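PDB 4WGX: molinate hydrolase from Gulosibacter molinativorax, which probably hydrolyses carbon-nitrogen bonds other than peptide bonds, as a metal-dependent enzyme of the amidohydrolase family. Local coordinates for residues Thr109-Trp114 and Arg136-Gly141; Leu268-Thr273 and Trp294-Pro299. All blocks are in the same frame, centred on the assembly; numbering follows the deposited sequence.

Interaction 1. Residues Thr109-Trp114 and Arg136-Gly141; sequences TVFDTW and RIFFAG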
ATOM      1  N   THR A 109      21.936 -33.387  13.845  1.00 26.22           N
ATOM      2  CA  THR A 109      21.182 -33.652  12.627  1.00 30.25           C
ATOM      3  C   THR A 109      20.033 -32.645  12.469  1.00 27.30           C
ATOM      4  O   THR A 109      19.225 -32.463  13.369  1.00 26.59           O
ATOM      5  CB  THR A 109      20.621 -35.088  12.624  1.00 31.32           C
ATOM      6  OG1 THR A 109      21.673 -36.007  12.917  1.00 33.37           O
ATOM      7  CG2 THR A 109      20.043 -35.436  11.278  1.00 32.10           C
ATOM      8  N   VAL A 110      19.972 -31.987  11.319  1.00 24.27           N
ATOM      9  CA  VAL A 110      18.864 -31.094  11.012  1.00 26.81           C
ATOM     10  C   VAL A 110      18.172 -31.532   9.727  1.00 27.14           C
ATOM     11  O   VAL A 110      18.799 -32.026   8.777  1.00 25.99           O
ATOM     12  CB  VAL A 110      19.310 -29.613  10.880  1.00 22.26           C
ATOM     13  CG1 VAL A 110      19.772 -29.076  12.213  1.00 23.08           C
ATOM     14  CG2 VAL A 110      20.373 -29.456   9.832  1.00 28.89           C
ATOM     15  N   PHE A 111      16.857 -31.371   9.747  1.00 29.92           N
ATOM     16  CA  PHE A 111      16.009 -31.646   8.606  1.00 26.93           C
ATOM     17  C   PHE A 111      15.445 -30.311   8.123  1.00 21.97           C
ATOM     18  O   PHE A 111      14.715 -29.633   8.835  1.00 25.12           O
ATOM     19  CB  PHE A 111      14.912 -32.647   8.982  1.00 24.41           C
ATOM     20  CG  PHE A 111      15.437 -34.021   9.301  1.00 25.06           C
ATOM     21  CD1 PHE A 111      15.650 -34.946   8.301  1.00 24.10           C
ATOM     22  CD2 PHE A 111      15.732 -34.382  10.595  1.00 30.45           C
ATOM     23  CE1 PHE A 111      16.131 -36.192   8.589  1.00 30.92           C
ATOM     24  CE2 PHE A 111      16.223 -35.636  10.882  1.00 28.30           C
ATOM     25  CZ  PHE A 111      16.420 -36.534   9.883  1.00 30.16           C
ATOM     26  N   ASP A 112      15.825 -29.931   6.913  1.00 21.69           N
ATOM     27  CA  ASP A 112      15.474 -28.643   6.355  1.00 23.49           C
ATOM     28  C   ASP A 112      14.333 -28.839   5.380  1.00 25.20           C
ATOM     29  O   ASP A 112      14.515 -29.454   4.342  1.00 26.36           O
ATOM     30  CB  ASP A 112      16.698 -28.002   5.676  1.00 27.79           C
ATOM     31  CG  ASP A 112      16.401 -26.622   5.071  1.00 30.03           C
ATOM     32  OD1 ASP A 112      15.342 -26.442   4.452  1.00 30.77           O
ATOM     33  OD2 ASP A 112      17.245 -25.718   5.205  1.00 31.39           O
ATOM     34  N   THR A 113      13.162 -28.295   5.704  1.00 24.49           N
ATOM     35  CA  THR A 113      11.955 -28.598   4.936  1.00 32.07           C
ATOM     36  C   THR A 113      11.577 -27.513   3.940  1.00 23.24           C
ATOM     37  O   THR A 113      10.570 -27.627   3.266  1.00 28.20           O
ATOM     38  CB  THR A 113      10.749 -28.845   5.853  1.00 27.20           C
ATOM     39  OG1 THR A 113      10.345 -27.626   6.475  1.00 26.86           O
ATOM     40  CG2 THR A 113      11.095 -29.857   6.912  1.00 29.26           C
ATOM     41  N   TRP A 114      12.380 -26.467   3.844  1.00 23.04           N
ATOM     42  CA  TRP A 114      12.213 -25.485   2.777  1.00 27.72           C
ATOM     43  C   TRP A 114      13.471 -24.664   2.629  1.00 21.43           C
ATOM     44  O   TRP A 114      13.924 -24.040   3.573  1.00 22.17           O
ATOM     45  CB  TRP A 114      11.026 -24.549   3.027  1.00 26.72           C
ATOM     46  CG  TRP A 114      10.864 -23.560   1.934  1.00 24.24           C
ATOM     47  CD1 TRP A 114      10.335 -23.787   0.710  1.00 28.86           C
ATOM     48  CD2 TRP A 114      11.261 -22.187   1.948  1.00 26.21           C
ATOM     49  NE1 TRP A 114      10.364 -22.643  -0.042  1.00 24.15           N
ATOM     50  CE2 TRP A 114      10.935 -21.645   0.698  1.00 19.32           C
ATOM     51  CE3 TRP A 114      11.864 -21.364   2.900  1.00 28.72           C
ATOM     52  CZ2 TRP A 114      11.181 -20.320   0.370  1.00 25.63           C
ATOM     53  CZ3 TRP A 114      12.111 -20.045   2.575  1.00 31.74           C
ATOM     54  CH2 TRP A 114      11.760 -19.534   1.325  1.00 23.90           C
ATOM     55  N   ARG A 136      24.698 -32.360  10.479  1.00 26.11           N
ATOM     56  CA  ARG A 136      24.322 -33.173   9.343  1.00 35.60           C
ATOM     57  C   ARG A 136      23.010 -32.653   8.761  1.00 32.65           C
ATOM     58  O   ARG A 136      22.062 -32.442   9.509  1.00 27.49           O
ATOM     59  CB  ARG A 136      24.192 -34.622   9.824  1.00 35.33           C
ATOM     60  CG  ARG A 136      24.040 -35.688   8.774  1.00 38.36           C
ATOM     61  CD  ARG A 136      23.936 -37.068   9.439  1.00 35.20           C
ATOM     62  NE  ARG A 136      25.162 -37.455  10.132  1.00 35.99           N
ATOM     63  CZ  ARG A 136      25.336 -37.462  11.451  1.00 37.26           C
ATOM     64  NH1 ARG A 136      24.372 -37.102  12.275  1.00 35.00           N
ATOM     65  NH2 ARG A 136      26.501 -37.843  11.955  1.00 48.70           N
ATOM     66  N   ILE A 137      22.958 -32.438   7.447  1.00 26.55           N
ATOM     67  CA  ILE A 137      21.758 -31.895   6.807  1.00 30.02           C
ATOM     68  C   ILE A 137      21.021 -32.901   5.954  1.00 28.39           C
ATOM     69  O   ILE A 137      21.625 -33.528   5.091  1.00 30.28           O
ATOM     70  CB  ILE A 137      22.081 -30.697   5.876  1.00 32.56           C
ATOM     71  CG1 ILE A 137      22.742 -29.562   6.655  1.00 23.95           C
ATOM     72  CG2 ILE A 137      20.806 -30.204   5.180  1.00 28.05           C
ATOM     73  CD1 ILE A 137      23.188 -28.415   5.790  1.00 26.73           C
ATOM     74  N   PHE A 138      19.716 -33.027   6.178  1.00 26.06           N
ATOM     75  CA  PHE A 138      18.837 -33.637   5.175  1.00 26.25           C
ATOM     76  C   PHE A 138      17.770 -32.628   4.763  1.00 29.92           C
ATOM     77  O   PHE A 138      17.260 -31.911   5.608  1.00 26.81           O
ATOM     78  CB  PHE A 138      18.198 -34.909   5.706  1.00 30.28           C
ATOM     79  CG  PHE A 138      19.190 -35.942   6.151  1.00 28.93           C
ATOM     80  CD1 PHE A 138      19.895 -36.694   5.230  1.00 34.34           C
ATOM     81  CD2 PHE A 138      19.415 -36.161   7.495  1.00 27.33           C
ATOM     82  CE1 PHE A 138      20.813 -37.641   5.654  1.00 30.78           C
ATOM     83  CE2 PHE A 138      20.320 -37.098   7.915  1.00 36.27           C
ATOM     84  CZ  PHE A 138      21.017 -37.845   6.993  1.00 26.29           C
ATOM     85  N   PHE A 139      17.418 -32.579   3.480  1.00 28.83           N
ATOM     86  CA  PHE A 139      16.556 -31.510   2.993  1.00 30.62           C
ATOM     87  C   PHE A 139      15.494 -31.942   1.987  1.00 37.57           C
ATOM     88  O   PHE A 139      15.603 -32.994   1.360  1.00 25.76           O
ATOM     89  CB  PHE A 139      17.415 -30.414   2.374  1.00 27.26           C
ATOM     90  CG  PHE A 139      18.241 -30.859   1.209  1.00 26.69           C
ATOM     91  CD1 PHE A 139      17.668 -31.048  -0.029  1.00 25.37           C
ATOM     92  CD2 PHE A 139      19.601 -31.065   1.348  1.00 30.60           C
ATOM     93  CE1 PHE A 139      18.427 -31.445  -1.109  1.00 28.85           C
ATOM     94  CE2 PHE A 139      20.371 -31.461   0.270  1.00 30.27           C
ATOM     95  CZ  PHE A 139      19.780 -31.648  -0.961  1.00 26.92           C
ATOM     96  N   ALA A 140      14.468 -31.097   1.858  1.00 31.08           N
ATOM     97  CA  ALA A 140      13.354 -31.307   0.934  1.00 28.10           C
ATOM     98  C   ALA A 140      13.567 -30.592  -0.372  1.00 26.98           C
ATOM     99  O   ALA A 140      12.942 -30.923  -1.372  1.00 28.83           O
ATOM    100  CB  ALA A 140      12.055 -30.819   1.544  1.00 28.39           C
ATOM    101  N   GLY A 141      14.428 -29.586  -0.345  1.00 31.11           N
ATOM    102  CA  GLY A 141      14.444 -28.596  -1.394  1.00 34.28           C
ATOM    103  C   GLY A 141      13.260 -27.670  -1.147  1.00 32.39           C
ATOM    104  O   GLY A 141      13.078 -27.167  -0.042  1.00 25.25           O
TER
HETATM  105  O   HOH W   1      15.020 -27.974   1.845  1.00 25.48           O
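V110 and F138 sit at the middle of a backbone ladder joining parallel strands 107-112 and 136-139. V110 N gives its hydrogen to R136 O at 2.8 Å, and V110 O receives F138 N at 2.9 Å. F138 O then takes D112 N, and D112 O takes A140 N, so the pairing runs one residue past the second strand. The strand directions differ by only 22°, and the link between them is helix 117-128: a beta-alpha-beta unit. Water 1 lies where the strands run out into loops, 2.9 Å from D112 O and 2.8 Å from G141 O.

The apolar contacts fall on two faces. On one, F111 and F138 lie side by side with planes 25° apart but slid so far that the rings barely overlap; F111 CE1 approaches F138 CD2 to 3.5 Å. T109 CG2 meets the edge of the F138 ring, 3.8 Å from CE2, while Y399 stacks on F111. On the other face V110 CG2 touches I137 CG1; these two side chains also reach helix 91-104, and F139 packs on helix 117-128.

A single polar side-chain pair crosses the contact. R136 NH1 donates to T109 OG1 at 3.0 Å with a bent N-H...O angle of 131°, although the oxygen lies in the guanidinium plane. Because T109 turns OG1 beside its own backbone N, its two branches divide the work: hydroxyl to arginine, methyl to phenylalanine. Salt bridges from R136 to D415 and E439 hold the same guanidinium.

The register therefore rests on the main chain, while the side chains grade from a salt-bridged entry through an aromatic and aliphatic middle to a hydrated, polar exit, where T113, hydrogen-bonded to N66 and K209, has its side chain about 8 Å from those of zinc-site H251 and H271.

Interaction 2. Residues Leu268-Thr273 and Trp294-Pro299; sequences LMIHAT and WSEVQP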
ATOM      1  N   LEU A 268       5.542 -37.366   7.937  1.00 26.66           N
ATOM      2  CA  LEU A 268       5.593 -36.288   8.909  1.00 26.36           C
ATOM      3  C   LEU A 268       4.706 -35.129   8.486  1.00 28.36           C
ATOM      4  O   LEU A 268       4.784 -34.635   7.365  1.00 25.66           O
ATOM      5  CB  LEU A 268       7.023 -35.813   9.112  1.00 23.79           C
ATOM      6  CG  LEU A 268       7.213 -34.837  10.271  1.00 26.09           C
ATOM      7  CD1 LEU A 268       6.837 -35.450  11.603  1.00 24.83           C
ATOM      8  CD2 LEU A 268       8.637 -34.352  10.299  1.00 25.25           C
ATOM      9  N   MET A 269       3.861 -34.699   9.408  1.00 25.53           N
ATOM     10  CA  MET A 269       2.924 -33.622   9.151  1.00 27.13           C
ATOM     11  C   MET A 269       3.381 -32.357   9.867  1.00 22.81           C
ATOM     12  O   MET A 269       3.333 -32.284  11.085  1.00 26.11           O
ATOM     13  CB  MET A 269       1.526 -34.060   9.589  1.00 24.54           C
ATOM     14  CG  MET A 269       0.937 -35.077   8.624  1.00 26.86           C
ATOM     15  SD  MET A 269      -0.529 -35.925   9.168  1.00 31.19           S
ATOM     16  CE  MET A 269       0.045 -36.666  10.675  1.00 35.41           C
ATOM     17  N   ILE A 270       3.849 -31.375   9.101  1.00 26.10           N
ATOM     18  CA  ILE A 270       4.429 -30.165   9.672  1.00 28.53           C
ATOM     19  C   ILE A 270       3.333 -29.224  10.146  1.00 24.08           C
ATOM     20  O   ILE A 270       2.314 -29.051   9.483  1.00 26.09           O
ATOM     21  CB  ILE A 270       5.346 -29.438   8.674  1.00 24.04           C
ATOM     22  CG1 ILE A 270       6.415 -30.392   8.136  1.00 27.54           C
ATOM     23  CG2 ILE A 270       5.999 -28.248   9.340  1.00 27.00           C
ATOM     24  CD1 ILE A 270       7.380 -30.901   9.169  1.00 28.21           C
ATOM     25  N   HIS A 271       3.606 -28.591  11.283  1.00 27.10           N
ATOM     26  CA  HIS A 271       2.621 -27.917  12.132  1.00 27.97           C
ATOM     27  C   HIS A 271       1.189 -28.422  11.942  1.00 23.01           C
ATOM     28  O   HIS A 271       0.299 -27.693  11.511  1.00 27.81           O
ATOM     29  CB  HIS A 271       2.682 -26.386  11.952  1.00 31.39           C
ATOM     30  CG  HIS A 271       2.754 -25.911  10.538  1.00 28.34           C
ATOM     31  ND1 HIS A 271       1.741 -26.112   9.623  1.00 27.29           N
ATOM     32  CD2 HIS A 271       3.693 -25.174   9.901  1.00 28.86           C
ATOM     33  CE1 HIS A 271       2.077 -25.556   8.474  1.00 34.70           C
ATOM     34  NE2 HIS A 271       3.254 -24.980   8.613  1.00 37.25           N
ATOM     35  N   ALA A 272       1.001 -29.681  12.327  1.00 23.17           N
ATOM     36  CA  ALA A 272      -0.272 -30.391  12.282  1.00 23.96           C
ATOM     37  C   ALA A 272      -1.385 -29.749  13.110  1.00 22.74           C
ATOM     38  O   ALA A 272      -2.554 -29.935  12.811  1.00 23.36           O
ATOM     39  CB  ALA A 272      -0.049 -31.832  12.749  1.00 23.79           C
ATOM     40  N   THR A 273      -1.017 -29.031  14.167  1.00 26.70           N
ATOM     41  CA  THR A 273      -1.983 -28.390  15.062  1.00 26.28           C
ATOM     42  C   THR A 273      -2.326 -26.949  14.641  1.00 25.59           C
ATOM     43  O   THR A 273      -3.030 -26.232  15.345  1.00 22.48           O
ATOM     44  CB  THR A 273      -1.461 -28.380  16.502  1.00 32.05           C
ATOM     45  OG1 THR A 273      -0.153 -27.811  16.531  1.00 24.94           O
ATOM     46  CG2 THR A 273      -1.414 -29.786  17.049  1.00 25.77           C
ATOM     47  N   TRP A 294       3.320 -39.545  12.525  1.00 25.66           N
ATOM     48  CA  TRP A 294       4.071 -38.500  13.213  1.00 32.23           C
ATOM     49  C   TRP A 294       3.552 -37.098  12.909  1.00 28.31           C
ATOM     50  O   TRP A 294       3.437 -36.710  11.752  1.00 28.44           O
ATOM     51  CB  TRP A 294       5.556 -38.569  12.832  1.00 33.13           C
ATOM     52  CG  TRP A 294       6.231 -39.814  13.280  1.00 30.43           C
ATOM     53  CD1 TRP A 294       6.593 -40.869  12.507  1.00 30.65           C
ATOM     54  CD2 TRP A 294       6.618 -40.142  14.612  1.00 25.16           C
ATOM     55  NE1 TRP A 294       7.182 -41.834  13.269  1.00 24.66           N
ATOM     56  CE2 TRP A 294       7.212 -41.415  14.572  1.00 29.18           C
ATOM     57  CE3 TRP A 294       6.520 -39.487  15.837  1.00 29.13           C
ATOM     58  CZ2 TRP A 294       7.706 -42.046  15.705  1.00 26.34           C
ATOM     59  CZ3 TRP A 294       7.010 -40.108  16.963  1.00 30.26           C
ATOM     60  CH2 TRP A 294       7.590 -41.383  16.893  1.00 28.44           C
ATOM     61  N   SER A 295       3.253 -36.346  13.960  1.00 28.88           N
ATOM     62  CA  SER A 295       2.873 -34.942  13.830  1.00 25.17           C
ATOM     63  C   SER A 295       3.970 -34.066  14.389  1.00 27.28           C
ATOM     64  O   SER A 295       4.395 -34.246  15.521  1.00 25.18           O
ATOM     65  CB  SER A 295       1.564 -34.640  14.568  1.00 27.76           C
ATOM     66  OG  SER A 295       0.489 -35.394  14.061  1.00 35.12           O
ATOM     67  N   GLU A 296       4.441 -33.130  13.584  1.00 27.84           N
ATOM     68  CA  GLU A 296       5.290 -32.072  14.087  1.00 28.26           C
ATOM     69  C   GLU A 296       4.357 -30.946  14.522  1.00 26.45           C
ATOM     70  O   GLU A 296       3.351 -30.680  13.876  1.00 25.70           O
ATOM     71  CB  GLU A 296       6.300 -31.623  13.029  1.00 28.25           C
ATOM     72  CG  GLU A 296       7.274 -30.556  13.496  1.00 37.74           C
ATOM     73  CD  GLU A 296       6.844 -29.140  13.109  1.00 29.50           C
ATOM     74  OE1 GLU A 296       5.644 -28.901  12.862  1.00 29.11           O
ATOM     75  OE2 GLU A 296       7.715 -28.265  13.038  1.00 28.90           O
ATOM     76  N   VAL A 297       4.666 -30.329  15.649  1.00 25.67           N
ATOM     77  CA  VAL A 297       3.895 -29.196  16.124  1.00 34.13           C
ATOM     78  C   VAL A 297       4.867 -28.103  16.510  1.00 31.46           C
ATOM     79  O   VAL A 297       6.002 -28.390  16.852  1.00 26.98           O
ATOM     80  CB  VAL A 297       3.004 -29.567  17.311  1.00 26.95           C
ATOM     81  CG1 VAL A 297       2.112 -30.742  16.957  1.00 27.29           C
ATOM     82  CG2 VAL A 297       3.843 -29.901  18.521  1.00 30.33           C
ATOM     83  N   GLN A 298       4.420 -26.855  16.440  1.00 30.86           N
ATOM     84  CA  GLN A 298       5.276 -25.707  16.692  1.00 28.53           C
ATOM     85  C   GLN A 298       4.616 -24.791  17.705  1.00 28.10           C
ATOM     86  O   GLN A 298       3.868 -23.904  17.337  1.00 31.13           O
ATOM     87  CB  GLN A 298       5.565 -24.967  15.384  1.00 28.64           C
ATOM     88  CG  GLN A 298       6.345 -25.835  14.409  1.00 29.87           C
ATOM     89  CD  GLN A 298       6.618 -25.206  13.061  1.00 26.75           C
ATOM     90  OE1 GLN A 298       7.157 -25.855  12.176  1.00 32.73           O
ATOM     91  NE2 GLN A 298       6.255 -23.952  12.894  1.00 32.95           N
ATOM     92  N   PRO A 299       4.875 -25.025  18.997  1.00 25.93           N
ATOM     93  CA  PRO A 299       4.221 -24.298  20.084  1.00 26.18           C
ATOM     94  C   PRO A 299       4.950 -23.038  20.502  1.00 24.10           C
ATOM     95  O   PRO A 299       6.089 -22.828  20.111  1.00 31.60           O
ATOM     96  CB  PRO A 299       4.251 -25.312  21.219  1.00 30.96           C
ATOM     97  CG  PRO A 299       5.566 -25.970  21.027  1.00 28.57           C
ATOM     98  CD  PRO A 299       5.716 -26.114  19.529  1.00 30.91           C
TER
HETATM   99  O   HOH W   2       1.787 -26.483  15.113  1.00 27.50           O
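L268 and W294 open the contact between two neighbouring parallel strands, 268-270 and 295-297, of the TIM-barrel fold expected of an amidohydrolase. The leucine crosses the tryptophan obliquely and sets CD1 3.6 Å from W294 CB; with CG anti to the backbone N (chi1 -171°), its tip swings toward the partner strand.

M269 makes the one full backbone bridge, opposite S295. Its N donates to W294 O at 3.1 Å, and its O accepts E296 N at 2.9 Å, with the donor tilted out of the carbonyl plane. The side chain, folded back at its last torsion, lays CE against S295 OG. I270 follows with CG2 lying against the carboxylate of E296 and the amide oxygen of Q298.

At H271 the ladder changes character. The backbone adopts a positive phi of 23°, and its N-H is taken by a side chain: E296 OE1 stands 2.6 Å from H271 N, met nearly along its C-O axis. The imidazole, part of a zinc-binding residue that holds no metal in this chain, meets the H251 ring at a steep angle. Q298 comes to its edge, with NE2 4.1 Å from H271 CD2 and the amide plane turned 87° to the ring; that NE2 is also bonded to D342. E296 thus holds the main chain of H271, consistent with a second-shell part in placing this zinc ligand.

A272 N, one residue later than in a regular parallel ladder, donates to E296 O at 3.0 Å, the H271 N-H being diverted to the carboxylate; its methyl rests on S295 CB. T273 presses CG2 against V297 CG1. Its OG1, also bonded to D327, accepts from water 2 at 2.7 Å, and the same water accepts from Q298 N at 3.0 Å.

How the interactions relate
Interaction 1 closes before interaction 2 opens along the chain. Their centres lie 16 Å apart, and their nearest atoms approach to about 4 Å without touching. Each joins parallel strands in succession across one helix: 117-128 for the first, 282-291 for the second. Both pairs are neighbouring parallel strands, consistent with separate parts of one TIM-barrel wall. Y399 packs against both, and N66 bonds T113 and, weakly, E296 and Q298. Interaction 2 carries H271 itself, and interaction 1 brings the T113 side chain to about 8 Å from those of H271 and H251, so the loop-side ends of both strand pairs probably help shape the active-site pocket.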